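Local coordinates for carbonic anhydrase (Synechocystis sp., PDB 5SWC), which catalyses the reversible, zinc-dependent hydration of carbon dioxide to hydrogencarbonate and supplies CO2 to RuBisCO inside the carboxysome, at residues I53-C58 and V63-I68. Residues are numbered along the deposited sequence; the frame is centred on the assembly and turned at random.
With ZN (zinc ion), chain G.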
ATOM      1  N   ILE A  53       6.336 -25.788  18.138  1.00 17.20           N
ATOM      2  CA  ILE A  53       5.729 -24.574  18.691  1.00 14.61           C
ATOM      3  C   ILE A  53       6.205 -23.330  17.969  1.00 15.35           C
ATOM      4  O   ILE A  53       7.408 -23.170  17.708  1.00 14.66           O
ATOM      5  CB  ILE A  53       6.026 -24.443  20.195  1.00 18.33           C
ATOM      6  CG1 ILE A  53       5.507 -25.698  20.914  1.00 22.87           C
ATOM      7  CG2 ILE A  53       5.445 -23.123  20.760  1.00 18.43           C
ATOM      8  CD1 ILE A  53       5.735 -25.740  22.330  1.00 37.08           C
ATOM      9  N   LEU A  54       5.263 -22.438  17.584  1.00 13.23           N
ATOM     10  CA  LEU A  54       5.547 -21.109  17.090  1.00 11.98           C
ATOM     11  C   LEU A  54       5.391 -20.140  18.256  1.00 11.19           C
ATOM     12  O   LEU A  54       4.324 -20.065  18.882  1.00 12.70           O
ATOM     13  CB  LEU A  54       4.579 -20.714  15.977  1.00 13.51           C
ATOM     14  CG  LEU A  54       4.568 -19.230  15.581  1.00 14.86           C
ATOM     15  CD1 LEU A  54       5.903 -18.720  15.091  1.00 15.29           C
ATOM     16  CD2 LEU A  54       3.473 -18.948  14.507  1.00 17.13           C
ATOM     17  N   PHE A  55       6.499 -19.516  18.633  1.00 11.36           N
ATOM     18  CA  PHE A  55       6.538 -18.649  19.823  1.00 11.21           C
ATOM     19  C   PHE A  55       6.775 -17.235  19.360  1.00 12.61           C
ATOM     20  O   PHE A  55       7.789 -16.927  18.758  1.00 13.41           O
ATOM     21  CB  PHE A  55       7.674 -19.128  20.777  1.00 13.45           C
ATOM     22  CG  PHE A  55       7.528 -18.700  22.187  1.00 12.78           C
ATOM     23  CD1 PHE A  55       7.967 -17.456  22.600  1.00 13.95           C
ATOM     24  CD2 PHE A  55       7.001 -19.561  23.111  1.00 15.33           C
ATOM     25  CE1 PHE A  55       7.817 -17.075  23.928  1.00 13.88           C
ATOM     26  CE2 PHE A  55       6.852 -19.171  24.448  1.00 17.15           C
ATOM     27  CZ  PHE A  55       7.275 -17.920  24.815  1.00 14.86           C
ATOM     28  N   ILE A  56       5.812 -16.356  19.617  1.00 11.11           N
ATOM     29  CA  ILE A  56       5.850 -14.960  19.208  1.00 11.52           C
ATOM     30  C   ILE A  56       6.098 -14.148  20.446  1.00 11.35           C
ATOM     31  O   ILE A  56       5.307 -14.244  21.412  1.00 13.27           O
ATOM     32  CB  ILE A  56       4.509 -14.547  18.557  1.00 11.92           C
ATOM     33  CG1 ILE A  56       4.230 -15.374  17.326  1.00 12.23           C
ATOM     34  CG2 ILE A  56       4.479 -13.048  18.281  1.00 13.27           C
ATOM     35  CD1 ILE A  56       2.763 -15.499  16.945  1.00 15.00           C
ATOM     36  N   CYS A  57       7.168 -13.370  20.496  1.00 11.06           N
ATOM     37  CA  CYS A  57       7.442 -12.610  21.690  1.00 10.93           C
ATOM     38  C   CYS A  57       8.123 -11.295  21.386  1.00 10.67           C
ATOM     39  O   CYS A  57       8.391 -10.975  20.226  1.00 11.73           O
ATOM     40  CB  CYS A  57       8.253 -13.468  22.657  1.00 14.23           C
ATOM     41  SG  CYS A  57       9.949 -13.776  22.240  1.00 16.69           S
ATOM     42  N   CYS A  58       8.365 -10.496  22.396  1.00 11.20           N
ATOM     43  CA  CYS A  58       8.961  -9.198  22.174  1.00 10.94           C
ATOM     44  C   CYS A  58      10.441  -9.267  21.941  1.00 10.62           C
ATOM     45  O   CYS A  58      11.141 -10.139  22.456  1.00 11.09           O
ATOM     46  CB  CYS A  58       8.638  -8.287  23.371  1.00 11.10           C
ATOM     47  SG  CYS A  58       9.041  -6.512  23.134  1.00 11.26           S
ATOM     48  N   VAL A  63      13.713 -10.767  27.635  1.00 13.25           N
ATOM     49  CA  VAL A  63      12.930 -11.949  27.310  1.00 13.40           C
ATOM     50  C   VAL A  63      13.771 -12.940  26.521  1.00 14.06           C
ATOM     51  O   VAL A  63      14.404 -12.591  25.507  1.00 14.60           O
ATOM     52  CB  VAL A  63      11.689 -11.540  26.459  1.00 15.30           C
ATOM     53  CG1 VAL A  63      10.895 -12.785  26.071  1.00 20.02           C
ATOM     54  CG2 VAL A  63      10.838 -10.531  27.187  1.00 15.72           C
ATOM     55  N   ASP A  64      13.830 -14.188  26.985  1.00 15.30           N
ATOM     56  CA  ASP A  64      14.548 -15.249  26.269  1.00 17.12           C
ATOM     57  C   ASP A  64      13.621 -16.478  26.251  1.00 17.58           C
ATOM     58  O   ASP A  64      13.504 -17.170  27.262  1.00 16.28           O
ATOM     59  CB  ASP A  64      15.879 -15.544  26.927  1.00 18.34           C
ATOM     60  CG  ASP A  64      16.665 -16.689  26.206  1.00 20.40           C
ATOM     61  OD1 ASP A  64      16.033 -17.481  25.478  1.00 22.10           O
ATOM     62  OD2 ASP A  64      17.893 -16.789  26.428  1.00 24.21           O
ATOM     63  N   PRO A  65      12.933 -16.750  25.145  1.00 13.92           N
ATOM     64  CA  PRO A  65      11.905 -17.786  25.155  1.00 14.91           C
ATOM     65  C   PRO A  65      12.466 -19.160  25.440  1.00 14.36           C
ATOM     66  O   PRO A  65      11.816 -19.971  26.115  1.00 15.51           O
ATOM     67  CB  PRO A  65      11.303 -17.745  23.746  1.00 20.30           C
ATOM     68  CG  PRO A  65      11.977 -16.698  23.072  1.00 21.28           C
ATOM     69  CD  PRO A  65      12.968 -16.008  23.875  1.00 17.83           C
ATOM     70  N   ASN A  66      13.648 -19.482  24.929  1.00 13.68           N
ATOM     71  CA  ASN A  66      14.211 -20.775  25.222  0.60 13.98           C
ATOM     72  C   ASN A  66      14.612 -20.945  26.673  1.00 14.73           C
ATOM     73  O   ASN A  66      14.484 -22.022  27.247  1.00 16.91           O
ATOM     74  CB  ASN A  66      15.372 -21.071  24.280  0.60 16.93           C
ATOM     75  CG  ASN A  66      14.890 -21.343  22.849  0.60 13.60           C
ATOM     76  OD1 ASN A  66      14.379 -22.419  22.559  0.60 18.74           O
ATOM     77  ND2 ASN A  66      15.092 -20.384  21.958  0.60 14.99           N
ATOM     78  N   LEU A  67      15.071 -19.865  27.280  1.00 15.01           N
ATOM     79  CA  LEU A  67      15.431 -19.894  28.698  1.00 14.57           C
ATOM     80  C   LEU A  67      14.193 -20.057  29.555  1.00 13.64           C
ATOM     81  O   LEU A  67      14.170 -20.913  30.450  1.00 14.34           O
ATOM     82  CB  LEU A  67      16.154 -18.607  29.064  1.00 17.53           C
ATOM     83  CG  LEU A  67      16.454 -18.417  30.573  1.00 17.70           C
ATOM     84  CD1 LEU A  67      17.463 -19.389  31.075  1.00 21.62           C
ATOM     85  CD2 LEU A  67      16.867 -16.977  30.821  1.00 20.56           C
ATOM     86  N   ILE A  68      13.160 -19.258  29.311  1.00 13.67           N
ATOM     87  CA  ILE A  68      12.016 -19.283  30.213  0.51 15.01           C
ATOM     88  C   ILE A  68      11.240 -20.585  30.112  1.00 15.61           C
ATOM     89  O   ILE A  68      10.568 -20.961  31.069  1.00 16.22           O
ATOM     90  CB  ILE A  68      11.096 -18.052  30.059  0.51 22.62           C
ATOM     91  CG1 ILE A  68      10.390 -18.053  28.729  0.51 12.99           C
ATOM     92  CG2 ILE A  68      11.899 -16.766  30.227  0.51 18.05           C
ATOM     93  CD1 ILE A  68       9.448 -16.860  28.593  0.51 17.68           C
TER
HETATM   94 ZN    ZN G 301       8.294  -5.543  25.067  1.00 11.92          ZN
HETATM   95  O   HOH W   1       9.696  -4.130  25.686  1.00 12.71           O
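Phe55, midway along strand 53-58, packs on Pro65 in the first turn of helix 65-69, and the pair illustrates how strand and helix of a beta-alpha-beta unit can be joined by side chains alone: no hydrogen bond links residues 53-58 to 63-68, and the contact between them is apolar. Phe55 CB leaves the strand toward the helix, and with CG anti to the backbone N (chi1 -159°) the ring lies across the proline. CG itself is only loosely touched, 4.2 Å from Pro65 CB; CD1 makes the closest approach, 3.5 Å from the same Pro65 CB, and CE1 is almost as near. At the far end CZ is again 4.2 Å from Pro65 CB, with Ile68 CD1 a looser neighbour in one of the two conformers of that side chain. Both partners come at the ring obliquely. With an alanine here, Pro65 CB is likely to lose the ring it packs against, opening a gap between strand and helix. Two residues on, Cys57 continues the apolar seam: its SG rests 3.7 Å from Pro65 CG and also touches Val63 CG1. The helix start is fixed separately by Asp64, an N-cap whose OD1 accepts from Leu67 N at 3.1 Å, the donor standing above the carboxylate plane. One residue beyond Cys57 the strand ends at the zinc site of this beta-class enzyme, where Cys58 SG binds the zinc ion at 2.3 Å; His117, Cys120 and a water complete the site. Strand 53-58 lies between the parallel strands 76-81 and 111-117, Cys115 of the latter touching Phe55, while Tyr203 of strand 197-204 packs on Val63 and Ile68; the short helix 65-69 packs on one face of the sheet beside strand 53-58, with Leu67 reaching Phe30 of the second subunit.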